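Local structure of beta-1,3-glucosyltransferase (5JVV) at residues Lys80-Leu85 against Met188-Glu193; Gly84-Asp89 against Asn292-Tyr297. The protein is a fungal carbohydrate-active enzyme whose fold is a beta-jelly-roll sandwich of two curved sheets. One frame throughout, in Å; residues are numbered along the deposited sequence.

Contact 1 of 2, residues Lys80-Leu85 against Met188-Glu193; sequences KIDHGL and MQWTDE
His-83 lies over the indole of Trp-190 in an offset stack, its ring centroid 4.1 Å from that of the five-membered indole ring and the planes 25° apart. His-83 CA makes a CH-pi contact with the same face. Histidine suits the site because both ring nitrogens are also used. NE2 donates to Asp-192 OD1 at 2.9 Å, reaching it on the anti side and somewhat out of the carboxylate plane, while ND1 donates to Asp-82 OD1 at 3.0 Å, so the two acids fix the ring's rotation and probably favour its protonated form. Trp-190 is turned under the imidazole with CG anti to its backbone N (chi1 170°), and its NE1 is tied to Gly-233 O. Ile-81 CD1 touches both Trp-190 CZ3 and Met-188 CE at 3.8 Å, the latter tip to tip. The backbone positions this cluster: Gly-84 N bonds to Trp-190 O, and Trp-190 N to Gly-84 O at 3.0 Å. Gly-84 (phi 97°) starts the strand after the loop; a CB there would jam against His-83 O. This is an antiparallel pairing where strand 84-90 begins and strand 184-190 ends, in a jelly-roll sheet, with an aromatic stack beside it.

Contact 2 of 2, residues Gly84-Asp89 against Asn292-Tyr297; sequences GLVIAD and NYLKTY
Asp-89 and Tyr-293 meet at a classic beta bulge near the end of strand 84-90, where Asn-292 and Tyr-293 both face Asp-89. Starting at CB, the aspartate methylene sits over one face of the Tyr-293 ring in a CH-pi contact, 3.5 Å from the centroid. From there CG runs anti to the backbone N (chi1 -179°), carrying the carboxylate past the phenol rim. OD1 accepts Asn-292 ND2 at 2.9 Å; the donor comes from above the carboxylate plane, although OD1 itself lies in the amide plane, and the same oxygen has a salt bridge to Arg-202. At the other branch, a water donates to OD2 at 2.7 Å and is also bonded to Tyr-293 OH. An acid suits this place because it can accept from amide, guanidinium and water at once, which probably helps keep it ionised although buried. The bulge itself rests on Asp-89 O, which accepts from Asn-292 N at 2.8 Å and, at longer range, from Tyr-293 N. Tyrosine suits its place because the flat ring, covered by Asp-89 CB on one face, takes Lys-295 CE on the opposite one; the lysine NZ reaches Asp-212. Further along, Ile-87 CG1 packs obliquely on Tyr-297 CE2 at 3.7 Å; at the far end Gly-84, lacking a CB, lets Tyr-297 O approach its CA to 3.4 Å. Strand 84-90 is flanked by 289-297 and 184-190, strand 5-9 lies beyond 289-297, and helix 207-210 packs through Ile-209 on Ile-87 and Tyr-293.

Contact 1 and contact 2 share Gly-84 and Leu-85, and their centres lie about 12 Å apart on the same side of the chain's centre. Strand 84-90 is the middle member of a three-strand run: it pairs with 184-190 along one edge and with 289-297 along the other. The pairing of contact 1 continues past Leu-85, the end of segment 80-85, since Met-188 N lies 2.9 Å from Val-86 O, a probable hydrogen bond. Packing also joins them. Ile-81, in the loop leading into the strand, places CD1 3.9 Å from Val-86 CG2 and CG2 4.1 Å from Thr-296 CG2. It thus touches two strands of one sheet, and it also packs on Leu-241 of the other.

Contact 1 of 2, residues Lys80-Leu85 against Met188-Glu193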
loop_
_atom_site.group_PDB
_atom_site.type_symbol
_atom_site.label_atom_id
_atom_site.label_comp_id
_atom_site.label_asym_id
_atom_site.label_seq_id
_atom_site.Cartn_x
_atom_site.Cartn_y
_atom_site.Cartn_z
ATOM N N LYS A 80 8.424 -14.516 -4.436
ATOM C CA LYS A 80 6.986 -14.335 -4.529
ATOM C C LYS A 80 6.237 -15.100 -3.443
ATOM O O LYS A 80 6.740 -16.077 -2.887
ATOM C CB LYS A 80 6.491 -14.765 -5.910
ATOM C CG LYS A 80 7.079 -13.949 -7.049
ATOM C CD LYS A 80 6.592 -14.478 -8.392
ATOM C CE LYS A 80 7.007 -13.559 -9.541
ATOM N NZ LYS A 80 6.580 -14.122 -10.859
ATOM N N ILE A 81 5.026 -14.643 -3.142
ATOM C CA ILE A 81 4.169 -15.305 -2.175
ATOM C C ILE A 81 3.056 -16.056 -2.903
ATOM O O ILE A 81 2.538 -15.591 -3.918
ATOM C CB ILE A 81 3.558 -14.291 -1.189
ATOM C CG1 ILE A 81 2.851 -13.170 -1.952
ATOM C CG2 ILE A 81 4.641 -13.706 -0.277
ATOM C CD1 ILE A 81 1.714 -12.522 -1.185
ATOM N N ASP A 82 2.691 -17.227 -2.393
ATOM C CA ASP A 82 1.624 -18.007 -3.013
ATOM C C ASP A 82 0.766 -18.642 -1.938
ATOM O O ASP A 82 1.127 -19.680 -1.372
ATOM C CB ASP A 82 2.199 -19.074 -3.940
ATOM C CG ASP A 82 1.132 -19.751 -4.784
ATOM O OD1 ASP A 82 -0.024 -19.269 -4.796
ATOM O OD2 ASP A 82 1.460 -20.753 -5.454
ATOM N N HIS A 83 -0.379 -18.012 -1.677
ATOM C CA HIS A 83 -1.234 -18.338 -0.532
ATOM C C HIS A 83 -0.478 -18.132 0.783
ATOM O O HIS A 83 0.659 -17.654 0.784
ATOM C CB HIS A 83 -1.797 -19.760 -0.632
ATOM C CG HIS A 83 -2.732 -19.966 -1.789
ATOM N ND1 HIS A 83 -2.451 -19.532 -3.066
ATOM C CD2 HIS A 83 -3.937 -20.578 -1.855
ATOM C CE1 HIS A 83 -3.451 -19.858 -3.870
ATOM N NE2 HIS A 83 -4.365 -20.491 -3.161
ATOM N N GLY A 84 -1.113 -18.461 1.901
ATOM C CA GLY A 84 -0.474 -18.350 3.203
ATOM C C GLY A 84 -0.825 -17.065 3.931
ATOM O O GLY A 84 -1.875 -16.464 3.684
ATOM N N LEU A 85 0.060 -16.637 4.830
ATOM C CA LEU A 85 -0.150 -15.399 5.574
ATOM C C LEU A 85 0.955 -14.405 5.294
ATOM O O LEU A 85 2.120 -14.784 5.149
ATOM C CB LEU A 85 -0.154 -15.656 7.078
ATOM C CG LEU A 85 -1.132 -16.614 7.724
ATOM C CD1 LEU A 85 -0.924 -16.537 9.230
ATOM C CD2 LEU A 85 -2.555 -16.240 7.358
ATOM N N MET A 188 -2.600 -10.348 5.912
ATOM C CA MET A 188 -3.383 -10.956 4.842
ATOM C C MET A 188 -3.369 -12.468 4.977
ATOM O O MET A 188 -2.301 -13.065 5.123
ATOM C CB MET A 188 -2.811 -10.581 3.474
ATOM C CG MET A 188 -3.513 -11.332 2.345
ATOM S SD MET A 188 -3.050 -10.817 0.679
ATOM C CE MET A 188 -1.294 -11.148 0.680
ATOM N N GLN A 189 -4.552 -13.081 4.929
ATOM C CA GLN A 189 -4.660 -14.524 4.751
ATOM C C GLN A 189 -5.200 -14.794 3.352
ATOM O O GLN A 189 -6.244 -14.261 2.975
ATOM C CB GLN A 189 -5.600 -15.146 5.773
ATOM C CG GLN A 189 -5.663 -16.668 5.675
ATOM C CD GLN A 189 -6.722 -17.276 6.574
ATOM O OE1 GLN A 189 -7.656 -16.598 6.999
ATOM N NE2 GLN A 189 -6.581 -18.565 6.862
ATOM N N TRP A 190 -4.487 -15.620 2.592
ATOM C CA TRP A 190 -4.848 -15.908 1.199
ATOM C C TRP A 190 -5.038 -17.418 1.034
ATOM O O TRP A 190 -4.094 -18.189 1.223
ATOM C CB TRP A 190 -3.727 -15.368 0.300
ATOM C CG TRP A 190 -3.725 -15.740 -1.171
ATOM C CD1 TRP A 190 -4.708 -16.368 -1.887
ATOM C CD2 TRP A 190 -2.660 -15.479 -2.095
ATOM N NE1 TRP A 190 -4.311 -16.512 -3.201
ATOM C CE2 TRP A 190 -3.055 -15.981 -3.349
ATOM C CE3 TRP A 190 -1.408 -14.871 -1.976
ATOM C CZ2 TRP A 190 -2.240 -15.897 -4.475
ATOM C CZ3 TRP A 190 -0.599 -14.780 -3.094
ATOM C CH2 TRP A 190 -1.017 -15.294 -4.329
ATOM N N THR A 191 -6.266 -17.833 0.715
ATOM C CA THR A 191 -6.579 -19.244 0.455
ATOM C C THR A 191 -7.232 -19.332 -0.913
ATOM O O THR A 191 -7.416 -18.307 -1.554
ATOM C CB THR A 191 -7.548 -19.829 1.502
ATOM O OG1 THR A 191 -8.855 -19.263 1.318
ATOM C CG2 THR A 191 -7.064 -19.550 2.908
ATOM N N ASP A 192 -7.586 -20.532 -1.366
ATOM C CA ASP A 192 -8.240 -20.657 -2.664
ATOM C C ASP A 192 -9.525 -19.839 -2.680
ATOM O O ASP A 192 -9.856 -19.194 -3.678
ATOM C CB ASP A 192 -8.601 -22.118 -2.958
ATOM C CG ASP A 192 -7.447 -22.916 -3.544
ATOM O OD1 ASP A 192 -6.443 -22.316 -3.974
ATOM O OD2 ASP A 192 -7.561 -24.163 -3.590
ATOM N N GLU A 193 -10.245 -19.864 -1.566
ATOM C CA GLU A 193 -11.593 -19.311 -1.523
ATOM C C GLU A 193 -11.642 -17.815 -1.253
ATOM O O GLU A 193 -12.575 -17.134 -1.690
ATOM C CB GLU A 193 -12.416 -20.051 -0.475
ATOM C CG GLU A 193 -12.700 -21.491 -0.860
ATOM C CD GLU A 193 -13.037 -22.371 0.330
ATOM O OE1 GLU A 193 -13.095 -21.856 1.468
ATOM O OE2 GLU A 193 -13.239 -23.586 0.122
#

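Contact 2 of 2, residues Gly84-Asp89 against Asn292-Tyr297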
loop_
_atom_site.group_PDB
_atom_site.type_symbol
_atom_site.label_atom_id
_atom_site.label_comp_id
_atom_site.label_asym_id
_atom_site.label_seq_id
_atom_site.Cartn_x
_atom_site.Cartn_y
_atom_site.Cartn_z
ATOM N N GLY A 84 -1.113 -18.461 1.901
ATOM C CA GLY A 84 -0.474 -18.350 3.203
ATOM C C GLY A 84 -0.825 -17.065 3.931
ATOM O O GLY A 84 -1.875 -16.464 3.684
ATOM N N LEU A 85 0.060 -16.637 4.830
ATOM C CA LEU A 85 -0.150 -15.399 5.574
ATOM C C LEU A 85 0.955 -14.405 5.294
ATOM O O LEU A 85 2.120 -14.784 5.149
ATOM C CB LEU A 85 -0.154 -15.656 7.078
ATOM C CG LEU A 85 -1.132 -16.614 7.724
ATOM C CD1 LEU A 85 -0.924 -16.537 9.230
ATOM C CD2 LEU A 85 -2.555 -16.240 7.358
ATOM N N VAL A 86 0.592 -13.129 5.237
ATOM C CA VAL A 86 1.564 -12.048 5.181
ATOM C C VAL A 86 1.292 -11.122 6.364
ATOM O O VAL A 86 0.161 -10.685 6.565
ATOM C CB VAL A 86 1.452 -11.262 3.873
ATOM C CG1 VAL A 86 2.388 -10.053 3.893
ATOM C CG2 VAL A 86 1.763 -12.161 2.689
ATOM N N ILE A 87 2.325 -10.840 7.154
ATOM C CA ILE A 87 2.189 -9.964 8.312
ATOM C C ILE A 87 3.167 -8.815 8.179
ATOM O O ILE A 87 4.376 -9.032 8.158
ATOM C CB ILE A 87 2.516 -10.712 9.621
ATOM C CG1 ILE A 87 1.694 -12.002 9.719
ATOM C CG2 ILE A 87 2.298 -9.799 10.835
ATOM C CD1 ILE A 87 0.274 -11.791 10.184
ATOM N N ALA A 88 2.656 -7.594 8.071
ATOM C CA ALA A 88 3.519 -6.423 7.989
ATOM C C ALA A 88 3.317 -5.530 9.199
ATOM O O ALA A 88 2.219 -5.006 9.405
ATOM C CB ALA A 88 3.240 -5.650 6.721
ATOM N N ASP A 89 4.368 -5.365 10.006
ATOM C CA ASP A 89 4.316 -4.433 11.121
ATOM C C ASP A 89 4.879 -3.101 10.639
ATOM O O ASP A 89 6.070 -2.988 10.345
ATOM C CB ASP A 89 5.079 -4.994 12.335
ATOM C CG ASP A 89 5.034 -4.074 13.540
ATOM O OD1 ASP A 89 5.094 -2.844 13.366
ATOM O OD2 ASP A 89 4.973 -4.588 14.685
ATOM N N ASN A 292 8.637 -1.911 10.464
ATOM C CA ASN A 292 9.331 -2.688 11.492
ATOM C C ASN A 292 9.745 -4.063 10.992
ATOM O O ASN A 292 10.905 -4.464 11.129
ATOM C CB ASN A 292 8.458 -2.841 12.738
ATOM C CG ASN A 292 8.514 -1.630 13.625
ATOM O OD1 ASN A 292 9.565 -0.997 13.766
ATOM N ND2 ASN A 292 7.386 -1.292 14.235
ATOM N N TYR A 293 8.796 -4.801 10.429
ATOM C CA TYR A 293 9.135 -6.093 9.847
ATOM C C TYR A 293 8.105 -6.577 8.865
ATOM O O TYR A 293 6.969 -6.098 8.845
ATOM C CB TYR A 293 9.342 -7.164 10.927
ATOM C CG TYR A 293 8.120 -7.552 11.740
ATOM C CD1 TYR A 293 7.147 -8.419 11.231
ATOM C CD2 TYR A 293 7.966 -7.090 13.043
ATOM C CE1 TYR A 293 6.046 -8.795 12.003
ATOM C CE2 TYR A 293 6.878 -7.464 13.815
ATOM C CZ TYR A 293 5.921 -8.310 13.293
ATOM O OH TYR A 293 4.839 -8.679 14.068
ATOM N N LEU A 294 8.525 -7.539 8.050
ATOM C CA LEU A 294 7.623 -8.247 7.155
ATOM C C LEU A 294 7.854 -9.736 7.360
ATOM O O LEU A 294 8.975 -10.227 7.181
ATOM C CB LEU A 294 7.886 -7.851 5.698
ATOM C CG LEU A 294 7.105 -8.613 4.625
ATOM C CD1 LEU A 294 5.611 -8.464 4.849
ATOM C CD2 LEU A 294 7.499 -8.122 3.237
ATOM N N LYS A 295 6.812 -10.451 7.761
ATOM C CA LYS A 295 6.915 -11.894 7.965
ATOM C C LYS A 295 5.889 -12.631 7.117
ATOM O O LYS A 295 4.731 -12.210 7.024
ATOM C CB LYS A 295 6.770 -12.248 9.451
ATOM C CG LYS A 295 7.937 -11.711 10.278
ATOM C CD LYS A 295 7.787 -11.908 11.779
ATOM C CE LYS A 295 8.936 -11.197 12.487
ATOM N NZ LYS A 295 8.916 -11.378 13.963
ATOM N N THR A 296 6.314 -13.720 6.476
ATOM C CA THR A 296 5.405 -14.525 5.668
ATOM C C THR A 296 5.330 -15.938 6.231
ATOM O O THR A 296 6.288 -16.420 6.852
ATOM C CB THR A 296 5.853 -14.575 4.202
ATOM O OG1 THR A 296 7.168 -15.141 4.136
ATOM C CG2 THR A 296 5.884 -13.180 3.601
ATOM N N TYR A 297 4.188 -16.590 6.034
ATOM C CA TYR A 297 3.954 -17.926 6.570
ATOM C C TYR A 297 3.274 -18.780 5.513
ATOM O O TYR A 297 2.553 -18.270 4.652
ATOM C CB TYR A 297 3.048 -17.871 7.808
ATOM C CG TYR A 297 3.595 -17.069 8.963
ATOM C CD1 TYR A 297 4.203 -17.700 10.043
ATOM C CD2 TYR A 297 3.482 -15.685 8.987
ATOM C CE1 TYR A 297 4.699 -16.969 11.102
ATOM C CE2 TYR A 297 3.975 -14.948 10.038
ATOM C CZ TYR A 297 4.579 -15.594 11.094
ATOM O OH TYR A 297 5.068 -14.848 12.142
HETATM O O HOH W 1 3.983 -6.905 15.651
#